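Local coordinates for protein flap endonuclease 1 (Methanocaldococcus jannaschii, PDB 1A76) that cleaves 5' flaps as a structure-specific endonuclease and trims DNA 5'-3' as an exonuclease during replication and repair, with magnesium as cofactor, at residues A[27-32]-A[125-130]; A[37-40]-A[46-49]; A[55-60]-A[129-134]; A[63-68]-A[137-142]; A[148-151]-A[155-158]. All blocks are in the same frame, centred on the assembly; numbering follows the deposited sequence.

Contact 1. Residues A[27-32]-A[125-130]; sequences DGMNAL and SYLTPK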
# COMPACT_ATOMS: atom_id res chain seq x y z
N ASP A 27 0.10 3.95 2.08
CA ASP A 27 0.33 2.97 1.03
C ASP A 27 -0.99 2.93 0.25
O ASP A 27 -1.95 2.27 0.66
CB ASP A 27 0.63 1.59 1.61
CG ASP A 27 0.86 0.55 0.54
OD1 ASP A 27 0.27 0.66 -0.56
OD2 ASP A 27 1.64 -0.39 0.79
N GLY A 28 -1.02 3.68 -0.85
CA GLY A 28 -2.20 3.80 -1.68
C GLY A 28 -2.91 2.55 -2.15
O GLY A 28 -4.10 2.40 -1.93
N MET A 29 -2.19 1.65 -2.80
CA MET A 29 -2.82 0.43 -3.29
C MET A 29 -3.30 -0.43 -2.15
O MET A 29 -4.34 -1.05 -2.24
CB MET A 29 -1.86 -0.35 -4.18
CG MET A 29 -1.49 0.41 -5.44
SD MET A 29 -2.92 0.62 -6.53
CE MET A 29 -3.33 2.29 -6.16
N ASN A 30 -2.54 -0.46 -1.06
CA ASN A 30 -2.97 -1.26 0.08
C ASN A 30 -4.29 -0.72 0.60
O ASN A 30 -5.19 -1.48 0.94
CB ASN A 30 -1.94 -1.24 1.21
CG ASN A 30 -2.26 -2.25 2.28
OD1 ASN A 30 -2.89 -1.92 3.28
ND2 ASN A 30 -1.88 -3.50 2.06
N ALA A 31 -4.38 0.61 0.65
CA ALA A 31 -5.57 1.30 1.13
C ALA A 31 -6.77 1.02 0.23
O ALA A 31 -7.86 0.73 0.71
CB ALA A 31 -5.29 2.81 1.22
N LEU A 32 -6.56 1.14 -1.07
CA LEU A 32 -7.62 0.90 -2.05
C LEU A 32 -8.21 -0.50 -1.98
O LEU A 32 -9.42 -0.66 -2.05
CB LEU A 32 -7.09 1.16 -3.46
CG LEU A 32 -7.39 2.58 -3.99
CD1 LEU A 32 -7.70 3.55 -2.85
CD2 LEU A 32 -6.22 3.07 -4.78
N SER A 125 -8.12 -7.41 -10.80
CA SER A 125 -9.21 -7.36 -9.81
C SER A 125 -10.18 -6.19 -10.04
O SER A 125 -10.16 -5.54 -11.09
CB SER A 125 -8.64 -7.24 -8.39
OG SER A 125 -7.94 -6.01 -8.25
N TYR A 126 -11.05 -5.94 -9.06
CA TYR A 126 -11.99 -4.84 -9.16
C TYR A 126 -11.20 -3.53 -9.16
O TYR A 126 -11.68 -2.49 -9.62
CB TYR A 126 -12.95 -4.85 -7.97
CG TYR A 126 -14.19 -5.70 -8.14
CD1 TYR A 126 -14.71 -5.98 -9.40
CD2 TYR A 126 -14.87 -6.18 -7.02
CE1 TYR A 126 -15.87 -6.73 -9.54
CE2 TYR A 126 -16.04 -6.94 -7.16
CZ TYR A 126 -16.53 -7.20 -8.42
OH TYR A 126 -17.69 -7.95 -8.57
N LEU A 127 -9.99 -3.57 -8.61
CA LEU A 127 -9.12 -2.39 -8.56
C LEU A 127 -8.45 -2.27 -9.92
O LEU A 127 -7.36 -2.81 -10.13
CB LEU A 127 -8.05 -2.53 -7.48
CG LEU A 127 -7.73 -1.33 -6.58
CD1 LEU A 127 -6.29 -1.43 -6.11
CD2 LEU A 127 -7.96 -0.02 -7.31
N THR A 128 -9.11 -1.57 -10.83
CA THR A 128 -8.60 -1.38 -12.19
C THR A 128 -7.75 -0.13 -12.32
O THR A 128 -7.85 0.78 -11.51
CB THR A 128 -9.74 -1.25 -13.20
OG1 THR A 128 -10.56 -0.12 -12.84
CG2 THR A 128 -10.58 -2.49 -13.24
N PRO A 129 -6.90 -0.07 -13.36
CA PRO A 129 -6.06 1.12 -13.56
C PRO A 129 -6.91 2.39 -13.65
O PRO A 129 -6.53 3.43 -13.12
CB PRO A 129 -5.34 0.82 -14.87
CG PRO A 129 -5.28 -0.69 -14.90
CD PRO A 129 -6.62 -1.12 -14.35
N LYS A 130 -8.07 2.29 -14.31
CA LYS A 130 -8.97 3.43 -14.45
C LYS A 130 -9.50 3.88 -13.09
O LYS A 130 -9.64 5.08 -12.83
CB LYS A 130 -10.15 3.08 -15.35
CG LYS A 130 -11.32 4.06 -15.26
CD LYS A 130 -10.86 5.47 -15.63
CE LYS A 130 -12.04 6.44 -15.77
NZ LYS A 130 -11.74 7.53 -16.73
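Leu-127 packs on Met-29 and Leu-32 near the metal site of the nuclease core, joining helix 28-38 of the N-domain region to the turn that leads into helix 129-142 of the I-domain region. The side chain of Met-29 lies about 5 Å from a bound manganese ion, which places the Met-29 end of the cluster next to the metal site. The fork of Leu-127 is set over one methylene: CG and both methyls approach Leu-32 CB, with CD1 at 3.8 Å from it. The same CD1 reaches Met-29 SD at 4.0 Å, because the methionine chain bends at chi2 (-66°) and curls its sulfur round to this side; an unbranched, apolar chain suits a buried place among Leu-127, Val-132 and Phe-79. Cutting Leu-127 back to an alanine removes CG and both methyls, which would probably leave Leu-32 CB and Met-29 SD without their mate and open a gap beside helix 28-38. Asp-27, a predicted magnesium ligand, caps its helix, since Asn-30 N donates to Asp-27 OD1 at 3.1 Å from well above the carboxylate plane. Leu-127 N donates to Ser-125 OG at 3.2 Å in an ST turn, Leu-127 centres an inverse gamma turn, and Thr-128 OG1 caps the following helix through Met-131 N. Asp-27 ends the strand 23-27, so helix 28-38 springs straight from the sheet. Its Leu-32 leans on Trp-77 and Phe-79 of strand 74-79 and on Cys-135 of helix 129-142, while Val-132 of that helix touches both Met-29 and Leu-127.

Contact 2. Residues A[37-40]-A[46-49]; sequences TSIR and PLRN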
# COMPACT_ATOMS: atom_id res chain seq x y z
N THR A 37 -12.58 -4.27 -0.01
CA THR A 37 -13.05 -5.43 0.73
C THR A 37 -13.86 -5.11 1.98
O THR A 37 -14.69 -5.92 2.38
CB THR A 37 -11.89 -6.45 1.08
OG1 THR A 37 -11.75 -6.57 2.50
CG2 THR A 37 -10.57 -6.04 0.48
N SER A 38 -13.67 -3.93 2.58
CA SER A 38 -14.42 -3.58 3.80
C SER A 38 -15.55 -2.55 3.65
O SER A 38 -16.43 -2.48 4.51
CB SER A 38 -13.45 -3.11 4.90
OG SER A 38 -12.67 -2.00 4.50
N ILE A 39 -15.52 -1.77 2.58
CA ILE A 39 -16.57 -0.77 2.35
C ILE A 39 -17.57 -1.37 1.37
O ILE A 39 -17.42 -1.25 0.15
CB ILE A 39 -16.00 0.55 1.75
CG1 ILE A 39 -14.99 1.16 2.73
CG2 ILE A 39 -17.13 1.54 1.50
CD1 ILE A 39 -14.40 2.49 2.26
N ARG A 40 -18.59 -2.03 1.91
CA ARG A 40 -19.59 -2.67 1.07
C ARG A 40 -21.01 -2.49 1.59
O ARG A 40 -21.23 -1.90 2.65
CB ARG A 40 -19.26 -4.16 0.96
CG ARG A 40 -18.14 -4.45 -0.02
CD ARG A 40 -17.36 -5.70 0.36
NE ARG A 40 -16.28 -5.96 -0.59
CZ ARG A 40 -16.45 -6.57 -1.76
NH1 ARG A 40 -17.66 -6.98 -2.12
NH2 ARG A 40 -15.41 -6.77 -2.56
N PRO A 46 -20.14 -4.89 -3.14
CA PRO A 46 -19.40 -3.63 -3.21
C PRO A 46 -20.32 -2.43 -3.41
O PRO A 46 -21.44 -2.57 -3.90
CB PRO A 46 -18.46 -3.82 -4.40
CG PRO A 46 -19.06 -4.92 -5.19
CD PRO A 46 -19.75 -5.82 -4.21
N LEU A 47 -19.85 -1.25 -3.01
CA LEU A 47 -20.62 -0.03 -3.21
C LEU A 47 -20.59 0.28 -4.70
O LEU A 47 -19.53 0.20 -5.33
CB LEU A 47 -19.97 1.13 -2.44
CG LEU A 47 -20.87 1.92 -1.49
CD1 LEU A 47 -21.38 0.99 -0.40
CD2 LEU A 47 -20.07 3.08 -0.88
N ARG A 48 -21.73 0.65 -5.28
CA ARG A 48 -21.76 0.98 -6.70
C ARG A 48 -22.69 2.16 -6.98
O ARG A 48 -23.63 2.41 -6.22
CB ARG A 48 -22.23 -0.21 -7.54
CG ARG A 48 -21.74 -1.59 -7.10
CD ARG A 48 -22.32 -2.65 -8.05
NE ARG A 48 -21.69 -3.96 -7.91
CZ ARG A 48 -20.78 -4.44 -8.75
NH1 ARG A 48 -20.39 -3.72 -9.79
NH2 ARG A 48 -20.26 -5.65 -8.55
N ASN A 49 -22.44 2.87 -8.07
CA ASN A 49 -23.29 3.97 -8.46
C ASN A 49 -24.43 3.41 -9.32
O ASN A 49 -24.53 2.19 -9.55
CB ASN A 49 -22.50 5.05 -9.22
CG ASN A 49 -21.79 4.53 -10.46
OD1 ASN A 49 -20.79 5.10 -10.89
ND2 ASN A 49 -22.29 3.44 -11.04
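Between Ile-39 and Leu-47 the hydroxyl of Ser-56 is gripped twice: Ser-56 OG donates to the carbonyl O of Ile-39 and accepts from Leu-47 N. These bonds bridge two backbones that are too far apart to bond directly, Ile-39 O standing 4.0 Å from Leu-47 N. The contact closes the loop connecting helix 28-38 to helix 56-70 in the N-domain: the end of the first helix meets the returning loop 46-49, which pairs through Leu-47 with Thr-55 at the start of the second. Branched aliphatic side chains suit the place where Ile-39 and Leu-47 both lean on Asn-59 of helix 56-70. In Ile-39 a chi1 of -61° sets CG1 beside the backbone N and turns CG2 anti to it, toward Leu-47 CD2 at 4.1 Å. Leu-47 CD1 comes against the carbonyl carbon of Arg-40. The other half of the contact belongs to Arg-40, whose chain runs extended from CG to NE across the proline. Its charged end needs a polar mate, and Arg-40 NH1 finds one in Gly-44 O within the same loop. Pro-46 has no N-H to share with Arg-40 NH1. Its compact ring lies against the guanidinium: Pro-46 CB sits above one face, offset toward the rim, and Arg-40 NH1 approaches Pro-46 CD to 3.2 Å.

Contact 3. Residues A[55-60]-A[129-134]; sequences TSAYNG and PKMVEN
This is a buried helix-helix contact in which Ala-57 and Tyr-58 of helix 56-70 pack on Met-131 and Asn-134 of helix 129-142, joining N-domain to I-domain. The short axes run almost side by side, 10.1 Å apart with a crossing angle of -21°. Ala-57 is small and points at the other helix, so the methionine can lie against it: Ala-57 CB meets Met-131 SD at 4.0 Å. Met-131 CG, anti to the backbone N (chi1 -175°), touches Tyr-58 CE1 at 3.7 Å, and the chain runs on extended to bring SD to Ala-57. In the PIN-like α/β nuclease core of the FEN1 (XPG/RAD2) family, helices cover a central sheet, and here two of them are packed side by side. Tyr-58 spans the groove between them. The edge of its ring faces Met-131 O in the ring plane, while Asn-134 CB comes to 3.6 Å from Tyr-58 CE1. The phenol ends beside the amide, with Tyr-58 OH 3.1 Å from Asn-134 OD1 and the ring and amide planes 66° apart. Replacing the tyrosine with an alanine would probably open a gap over Met-131 CG and leave the Asn-134 side chain freer to turn. Besides these contacts the Tyr-58 ring meets Phe-289 edge-to-face, a third helix, 283-292, thereby closing on the pair, and it also touches Cys-135 and, one turn beyond Asn-134, Leu-138.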
# COMPACT_ATOMS: atom_id res chain seq x y z
N THR A 55 -17.86 2.03 -6.52
CA THR A 55 -17.44 3.30 -5.91
C THR A 55 -16.81 3.14 -4.52
O THR A 55 -16.47 4.11 -3.86
CB THR A 55 -18.65 4.25 -5.79
OG1 THR A 55 -19.67 3.63 -4.99
CG2 THR A 55 -19.23 4.55 -7.16
N SER A 56 -16.67 1.89 -4.10
CA SER A 56 -16.06 1.55 -2.82
C SER A 56 -14.77 2.33 -2.51
O SER A 56 -14.61 2.87 -1.41
CB SER A 56 -15.78 0.04 -2.79
OG SER A 56 -16.85 -0.66 -2.18
N ALA A 57 -13.86 2.38 -3.49
CA ALA A 57 -12.58 3.07 -3.32
C ALA A 57 -12.70 4.59 -3.17
O ALA A 57 -12.01 5.21 -2.36
CB ALA A 57 -11.66 2.75 -4.47
N TYR A 58 -13.57 5.20 -3.98
CA TYR A 58 -13.76 6.64 -3.92
C TYR A 58 -14.31 7.04 -2.54
O TYR A 58 -13.93 8.09 -1.98
CB TYR A 58 -14.73 7.08 -5.04
CG TYR A 58 -14.43 6.49 -6.42
CD1 TYR A 58 -13.12 6.17 -6.79
CD2 TYR A 58 -15.45 6.24 -7.34
CE1 TYR A 58 -12.84 5.61 -8.04
CE2 TYR A 58 -15.18 5.69 -8.59
CZ TYR A 58 -13.87 5.37 -8.93
OH TYR A 58 -13.59 4.79 -10.14
N ASN A 59 -15.19 6.21 -1.98
CA ASN A 59 -15.78 6.45 -0.67
C ASN A 59 -14.70 6.47 0.43
O ASN A 59 -14.68 7.36 1.27
CB ASN A 59 -16.85 5.37 -0.37
CG ASN A 59 -17.52 5.53 0.98
OD1 ASN A 59 -16.89 5.34 2.03
ND2 ASN A 59 -18.80 5.87 0.98
N GLY A 60 -13.81 5.50 0.41
CA GLY A 60 -12.76 5.46 1.42
C GLY A 60 -11.76 6.60 1.25
O GLY A 60 -11.33 7.20 2.23
N PRO A 129 -6.90 -0.07 -13.36
CA PRO A 129 -6.06 1.12 -13.56
C PRO A 129 -6.91 2.39 -13.65
O PRO A 129 -6.53 3.43 -13.12
CB PRO A 129 -5.34 0.82 -14.87
CG PRO A 129 -5.28 -0.69 -14.90
CD PRO A 129 -6.62 -1.12 -14.35
N LYS A 130 -8.07 2.29 -14.31
CA LYS A 130 -8.97 3.43 -14.45
C LYS A 130 -9.50 3.88 -13.09
O LYS A 130 -9.64 5.08 -12.83
CB LYS A 130 -10.15 3.08 -15.35
CG LYS A 130 -11.32 4.06 -15.26
CD LYS A 130 -10.86 5.47 -15.63
CE LYS A 130 -12.04 6.44 -15.77
NZ LYS A 130 -11.74 7.53 -16.73
N MET A 131 -9.83 2.92 -12.23
CA MET A 131 -10.34 3.23 -10.90
C MET A 131 -9.25 3.88 -10.08
O MET A 131 -9.50 4.82 -9.32
CB MET A 131 -10.82 1.96 -10.20
CG MET A 131 -11.47 2.23 -8.85
SD MET A 131 -11.94 0.75 -7.95
CE MET A 131 -13.29 0.11 -8.97
N VAL A 132 -8.03 3.38 -10.24
CA VAL A 132 -6.86 3.92 -9.56
C VAL A 132 -6.62 5.34 -10.05
O VAL A 132 -6.30 6.24 -9.28
CB VAL A 132 -5.58 3.07 -9.87
CG1 VAL A 132 -4.36 3.74 -9.24
CG2 VAL A 132 -5.76 1.65 -9.34
N GLU A 133 -6.75 5.55 -11.36
CA GLU A 133 -6.55 6.89 -11.91
C GLU A 133 -7.63 7.84 -11.37
O GLU A 133 -7.34 9.00 -11.07
CB GLU A 133 -6.57 6.83 -13.44
CG GLU A 133 -5.25 6.39 -14.13
CD GLU A 133 -4.27 5.63 -13.24
OE1 GLU A 133 -3.47 6.27 -12.52
OE2 GLU A 133 -4.29 4.37 -13.25
N ASN A 134 -8.86 7.34 -11.24
CA ASN A 134 -9.99 8.11 -10.72
C ASN A 134 -9.76 8.52 -9.25
O ASN A 134 -10.18 9.59 -8.81
CB ASN A 134 -11.28 7.29 -10.81
CG ASN A 134 -11.94 7.37 -12.18
OD1 ASN A 134 -12.89 6.62 -12.48
ND2 ASN A 134 -11.45 8.27 -13.02

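Contact 4. Residues A[63-68]-A[137-142]; sequences YKTIHL and YLLSLM
Met-142 reaches Thr-65 by a chain that leaves its helix with CG opposite the carbonyl carbon (chi1 -67°), runs straight on through chi2, and then bends at chi3 (63°) to lay its terminal methyl against the threonine. Thr-65 meets it with its carbon branch: CG2 stands opposite the backbone N, while OG1 lies beside that N. Met-142 CE therefore rests 3.9 Å from Thr-65 CB and 4.0 Å from Thr-65 CG2, and more loosely at 4.3 Å from Ile-66 CG1. A long unbranched chain suits this place, since the axes of the two helical segments are 11.9 Å apart and their directions diverge by 37°, a separation that a short side chain could hardly span. The threonine hydroxyl would be costly to bury alone, and it is satisfied within its own helix by a hydrogen bond from Thr-65 OG1 to Val-61 O, with a weak one from Trp-77 NE1 of strand 74-79 in addition. Leu-139 CD2 approaches the same hydroxyl oxygen at 4.3 Å, an apolar neighbour rather than a polar one. With only these few touches the seam between the segments is thin, and other groups complete it: Leu-139 also lies on Val-61, while Met-142 touches Phe-62, Ile-286 and Leu-308, so helices 283-292 and 298-315 close round it. The arrangement is ordinary hydrophobic helix packing, here between helices 56-70 and 129-142 in the helical layer packed on the central sheet of the PIN-like α/β nuclease core of the FEN1 family.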
# COMPACT_ATOMS: atom_id res chain seq x y z
N TYR A 63 -13.85 10.09 2.45
CA TYR A 63 -14.17 10.08 3.88
C TYR A 63 -13.03 9.70 4.82
O TYR A 63 -12.90 10.30 5.89
CB TYR A 63 -15.37 9.16 4.14
CG TYR A 63 -16.65 9.69 3.53
CD1 TYR A 63 -17.24 10.86 4.03
CD2 TYR A 63 -17.22 9.09 2.42
CE1 TYR A 63 -18.36 11.41 3.43
CE2 TYR A 63 -18.35 9.63 1.81
CZ TYR A 63 -18.91 10.80 2.31
OH TYR A 63 -19.99 11.36 1.70
N LYS A 64 -12.23 8.71 4.43
CA LYS A 64 -11.11 8.29 5.27
C LYS A 64 -10.08 9.40 5.37
O LYS A 64 -9.57 9.68 6.44
CB LYS A 64 -10.44 7.03 4.72
CG LYS A 64 -10.04 6.01 5.77
CD LYS A 64 -11.26 5.52 6.54
CE LYS A 64 -11.02 5.58 8.04
NZ LYS A 64 -11.64 4.43 8.77
N THR A 65 -9.77 10.03 4.24
CA THR A 65 -8.80 11.12 4.23
C THR A 65 -9.26 12.31 5.10
O THR A 65 -8.46 12.89 5.83
CB THR A 65 -8.51 11.61 2.79
OG1 THR A 65 -7.94 10.54 2.01
CG2 THR A 65 -7.52 12.78 2.81
N ILE A 66 -10.55 12.66 5.02
CA ILE A 66 -11.07 13.77 5.81
C ILE A 66 -11.05 13.39 7.29
O ILE A 66 -10.72 14.21 8.15
CB ILE A 66 -12.53 14.16 5.39
CG1 ILE A 66 -12.51 14.80 4.00
CG2 ILE A 66 -13.12 15.16 6.38
CD1 ILE A 66 -13.91 15.07 3.41
N HIS A 67 -11.39 12.14 7.58
CA HIS A 67 -11.42 11.62 8.95
C HIS A 67 -10.04 11.83 9.60
O HIS A 67 -9.93 12.25 10.75
CB HIS A 67 -11.81 10.13 8.90
CG HIS A 67 -11.60 9.38 10.18
ND1 HIS A 67 -12.31 9.65 11.33
CD2 HIS A 67 -10.78 8.34 10.48
CE1 HIS A 67 -11.95 8.81 12.28
NE2 HIS A 67 -11.02 8.00 11.79
N LEU A 68 -9.00 11.55 8.83
CA LEU A 68 -7.62 11.71 9.27
C LEU A 68 -7.27 13.19 9.51
O LEU A 68 -6.68 13.54 10.53
CB LEU A 68 -6.67 11.13 8.20
CG LEU A 68 -5.92 9.81 8.43
CD1 LEU A 68 -6.73 8.85 9.27
CD2 LEU A 68 -5.56 9.20 7.08
N TYR A 137 -7.36 11.39 -9.25
CA TYR A 137 -8.07 12.60 -9.68
C TYR A 137 -8.85 13.17 -8.51
O TYR A 137 -8.85 14.38 -8.27
CB TYR A 137 -9.04 12.27 -10.82
CG TYR A 137 -9.99 13.40 -11.21
CD1 TYR A 137 -9.49 14.64 -11.62
CD2 TYR A 137 -11.38 13.22 -11.19
CE1 TYR A 137 -10.35 15.68 -12.00
CE2 TYR A 137 -12.25 14.26 -11.58
CZ TYR A 137 -11.72 15.48 -11.98
OH TYR A 137 -12.56 16.51 -12.37
N LEU A 138 -9.53 12.29 -7.77
CA LEU A 138 -10.31 12.70 -6.62
C LEU A 138 -9.41 13.38 -5.59
O LEU A 138 -9.79 14.39 -4.99
CB LEU A 138 -11.03 11.49 -6.01
CG LEU A 138 -11.79 11.71 -4.69
CD1 LEU A 138 -12.87 12.75 -4.88
CD2 LEU A 138 -12.38 10.38 -4.21
N LEU A 139 -8.23 12.82 -5.38
CA LEU A 139 -7.30 13.39 -4.40
C LEU A 139 -6.87 14.78 -4.85
O LEU A 139 -6.74 15.69 -4.03
CB LEU A 139 -6.08 12.49 -4.24
CG LEU A 139 -6.32 11.21 -3.43
CD1 LEU A 139 -5.09 10.33 -3.56
CD2 LEU A 139 -6.59 11.56 -1.97
N SER A 140 -6.67 14.95 -6.15
CA SER A 140 -6.27 16.24 -6.69
C SER A 140 -7.38 17.26 -6.44
O SER A 140 -7.13 18.41 -6.08
CB SER A 140 -6.01 16.13 -8.19
OG SER A 140 -7.24 16.16 -8.88
N LEU A 141 -8.61 16.82 -6.65
CA LEU A 141 -9.76 17.69 -6.44
C LEU A 141 -9.83 18.05 -4.96
O LEU A 141 -10.21 19.16 -4.60
CB LEU A 141 -11.06 16.98 -6.87
CG LEU A 141 -11.23 16.84 -8.38
CD1 LEU A 141 -12.53 16.10 -8.66
CD2 LEU A 141 -11.22 18.22 -9.03
N MET A 142 -9.45 17.10 -4.12
CA MET A 142 -9.48 17.30 -2.68
C MET A 142 -8.30 18.13 -2.16
O MET A 142 -8.28 18.51 -0.99
CB MET A 142 -9.51 15.96 -1.96
CG MET A 142 -10.78 15.16 -2.16
SD MET A 142 -10.60 13.54 -1.42
CE MET A 142 -10.39 13.95 0.30

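Contact 5. Residues A[148-151]-A[155-158]; sequences EAPS and AQAS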
# COMPACT_ATOMS: atom_id res chain seq x y z
N GLU A 148 3.61 9.19 -7.23
CA GLU A 148 3.55 8.01 -8.05
C GLU A 148 4.98 7.49 -7.95
O GLU A 148 5.90 8.04 -8.54
CB GLU A 148 3.16 8.40 -9.48
CG GLU A 148 1.93 9.31 -9.50
CD GLU A 148 1.46 9.68 -10.89
OE1 GLU A 148 0.62 8.95 -11.44
OE2 GLU A 148 1.92 10.72 -11.42
N ALA A 149 5.16 6.46 -7.13
CA ALA A 149 6.47 5.88 -6.92
C ALA A 149 7.05 5.30 -8.21
O ALA A 149 6.31 4.93 -9.12
CB ALA A 149 6.39 4.79 -5.85
N PRO A 150 8.40 5.22 -8.30
CA PRO A 150 9.06 4.66 -9.48
C PRO A 150 8.61 3.22 -9.67
O PRO A 150 8.49 2.73 -10.79
CB PRO A 150 10.55 4.74 -9.13
CG PRO A 150 10.65 5.74 -8.03
CD PRO A 150 9.36 5.69 -7.28
N SER A 151 8.36 2.53 -8.56
CA SER A 151 7.90 1.14 -8.60
C SER A 151 6.95 0.83 -7.44
O SER A 151 5.80 1.27 -7.44
CB SER A 151 9.10 0.19 -8.57
OG SER A 151 10.31 0.93 -8.56
N ALA A 155 7.65 0.86 -0.89
CA ALA A 155 9.07 1.21 -0.82
C ALA A 155 9.25 2.71 -0.81
O ALA A 155 10.08 3.22 -0.08
CB ALA A 155 9.84 0.62 -1.99
N GLN A 156 8.47 3.40 -1.63
CA GLN A 156 8.54 4.86 -1.69
C GLN A 156 8.10 5.46 -0.36
O GLN A 156 8.71 6.40 0.15
CB GLN A 156 7.66 5.40 -2.82
CG GLN A 156 7.55 6.92 -2.84
CD GLN A 156 8.87 7.61 -3.20
OE1 GLN A 156 9.70 7.05 -3.93
NE2 GLN A 156 9.05 8.82 -2.70
N ALA A 157 7.03 4.91 0.20
CA ALA A 157 6.50 5.41 1.48
C ALA A 157 7.50 5.18 2.60
O ALA A 157 7.67 6.04 3.48
CB ALA A 157 5.18 4.71 1.80
N SER A 158 8.16 4.03 2.57
CA SER A 158 9.15 3.73 3.60
C SER A 158 10.29 4.73 3.53
O SER A 158 10.73 5.26 4.56
CB SER A 158 9.68 2.30 3.43
OG SER A 158 8.61 1.36 3.46
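Apolar contact between Ala-149 and Gln-156 forms the heart of this pairing. Ala-149 CB points at the helix and meets Gln-156 CB at 3.3 Å, a tight approach for two carbons, with Gln-156 CG following at 3.9 Å. Alanine suits the spot because a methyl is all that so close a backbone approach admits, the CA atoms of Ala-149 and Gln-156 being 5.7 Å apart. The segments 148-151 and 155-158 belong to a β-α unit of the I-domain, in which the edge strand 146-148 of the sheet passes through a short loop into helix 153-162. That turn matters because Glu-152 and Glu-154, within it and at the helix start, are magnesium ligands, and the side chain of Ala-149 lies about 6 Å from that of Glu-152. The amide end of the glutamine adds a second van der Waals touch. Its CG is anti to the backbone N (chi1 173°) and the chain then bends at chi2, which brings the amide back beside the proline: Gln-156 OE1 lies 3.6 Å from Pro-150 CD, and the two side chains cross at about a right angle. Buried as it is, the amide does not go unanswered, for Gln-156 NE2 donates to Thr-271 O and OE1 also has a hydrogen-bond partner outside the two segments. Ala-149 is tied to Phe-79 through the backbone, and Val-78 of that same strand, 74-79, supports the Gln-156 side chain.

Contacts 1, 3 and 4 join the I-domain region to the N-domain region. Contacts 3 and 4 use helix 129-142 itself, at successive places along helix 56-70, and contact 1 the turn leading into it, against helix 28-38. All three are buried and largely apolar, and contacts 1 and 3 adjoin, sharing Pro-129 and Lys-130. Contact 2 is more peripheral and only partly buried, its centre about 19 Å from the centre of the chain; there polar anchoring supplements packing, and its loop meets contact 3 at Ser-56. Contact 5, buried and local in sequence, lies apart within the I-domain. Contacts 1 and 5 border the metal site, whereas 2 and 3 lie away from it.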